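PDB 4K2M: NTD biosynthesis operon protein NtdA from Bacillus subtilis subsp. subtilis, which catalyses the reversible pyridoxal phosphate-dependent transamination of 3-dehydroglucose 6-phosphate with glutamate to give kanosamine 6-phosphate, a step in antibiotic biosynthesis. Local coordinates for residues Q45-K48 with E49-I53. Numbering follows the deposited sequence.
Sequences QVLK and EKIDI
Val-46, at the last turn of helix 41-46, meets Ile-51 five residues on, just past the turn that ends the helix. Its CG1 lies anti to the backbone N (chi1 163°), and that branch is the one that reaches CD1 of Ile-51, at 3.9 Å. The two side chains cross at about a right angle. The same CD1 methyl also sits against the carbonyl oxygen of Val-46, with 3.3 Å between CD1 and O, a van der Waals contact with a polar atom. Leu-47 is where the chain leaves helical geometry, inside a type I beta turn running from Val-46 to Glu-49. From there its CD2 touches CG1 of Ile-51 at 4.0 Å, again crosswise, so the isoleucine's CG1-CD1 arm is met by both residues. The backbone N of Lys-48 donates to O of Gln-45 (3.2 Å). NZ of Lys-50 donates to O of Ile-51 at 3.0 Å, from well above the carbonyl plane. The backbone N of Ile-51 is hydrogen-bonded to OE1 of Gln-28, while Asp-52 N-caps the next helix through the N of His-55. This is the loop joining helix 41-46 to helix 53-57 in the N-terminal domain, far from the cofactor site. Val-46 also packs on Leu-57, and Leu-47 on Leu-23 of helix 13-24. Chemically, then, the two halves of the link meet through aliphatic packing around a buried isoleucine, while the charged side chains of Lys-48, Glu-49 and Lys-50 stay at the surface.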
# COMPACT_ATOMS: atom_id res chain seq x y z
N GLN A 45 24.11 18.12 -14.89
CA GLN A 45 23.96 18.99 -16.05
C GLN A 45 23.95 20.44 -15.60
O GLN A 45 24.54 21.32 -16.24
CB GLN A 45 22.67 18.67 -16.81
CG GLN A 45 22.34 19.65 -17.93
CD GLN A 45 23.33 19.59 -19.09
OE1 GLN A 45 23.89 18.54 -19.40
NE2 GLN A 45 23.53 20.73 -19.75
N VAL A 46 23.29 20.67 -14.47
CA VAL A 46 23.06 22.01 -13.96
C VAL A 46 24.38 22.69 -13.64
O VAL A 46 24.61 23.85 -14.00
CB VAL A 46 22.13 21.97 -12.72
CG1 VAL A 46 22.21 23.25 -11.94
CG2 VAL A 46 20.68 21.69 -13.15
N LEU A 47 25.28 21.96 -12.98
CA LEU A 47 26.54 22.52 -12.51
C LEU A 47 27.64 22.55 -13.57
O LEU A 47 28.79 22.86 -13.25
CB LEU A 47 27.03 21.77 -11.27
CG LEU A 47 26.15 22.00 -10.05
CD1 LEU A 47 26.72 21.28 -8.84
CD2 LEU A 47 26.05 23.50 -9.77
N LYS A 48 27.29 22.23 -14.81
CA LYS A 48 28.28 22.28 -15.88
C LYS A 48 28.76 23.71 -16.08
O LYS A 48 29.91 23.95 -16.48
CB LYS A 48 27.71 21.72 -17.19
CG LYS A 48 27.81 20.20 -17.32
CD LYS A 48 27.27 19.73 -18.66
CE LYS A 48 27.63 18.28 -18.92
NZ LYS A 48 27.10 17.37 -17.86
N GLU A 49 27.88 24.67 -15.78
CA GLU A 49 28.22 26.07 -15.93
C GLU A 49 27.97 26.80 -14.62
O GLU A 49 27.27 26.31 -13.74
CB GLU A 49 27.39 26.72 -17.04
CG GLU A 49 27.52 26.05 -18.41
CD GLU A 49 28.88 26.24 -19.06
OE1 GLU A 49 29.71 27.00 -18.51
OE2 GLU A 49 29.13 25.62 -20.11
N LYS A 50 28.57 27.98 -14.49
CA LYS A 50 28.33 28.85 -13.34
C LYS A 50 26.84 29.16 -13.25
O LYS A 50 26.20 29.45 -14.26
CB LYS A 50 29.16 30.13 -13.52
CG LYS A 50 28.52 31.38 -13.00
CD LYS A 50 29.34 31.93 -11.88
CE LYS A 50 28.77 33.23 -11.35
NZ LYS A 50 27.41 33.04 -10.78
N ILE A 51 26.30 29.08 -12.03
CA ILE A 51 24.86 29.19 -11.77
C ILE A 51 24.49 30.55 -11.18
O ILE A 51 25.18 31.04 -10.29
CB ILE A 51 24.43 28.08 -10.76
CG1 ILE A 51 24.36 26.73 -11.47
CG2 ILE A 51 23.11 28.41 -10.07
CD1 ILE A 51 23.65 26.79 -12.80
N ASP A 52 23.42 31.17 -11.68
CA ASP A 52 22.76 32.25 -10.94
C ASP A 52 21.50 31.60 -10.40
O ASP A 52 20.66 31.18 -11.18
CB ASP A 52 22.36 33.40 -11.86
CG ASP A 52 21.57 34.48 -11.11
OD1 ASP A 52 20.32 34.51 -11.20
OD2 ASP A 52 22.21 35.30 -10.40
N ILE A 53 21.40 31.46 -9.08
CA ILE A 53 20.32 30.62 -8.54
C ILE A 53 18.96 31.12 -8.97
O ILE A 53 18.13 30.33 -9.44
CB ILE A 53 20.37 30.50 -7.02
CG1 ILE A 53 21.61 29.72 -6.61
CG2 ILE A 53 19.10 29.74 -6.49
CD1 ILE A 53 21.98 29.92 -5.16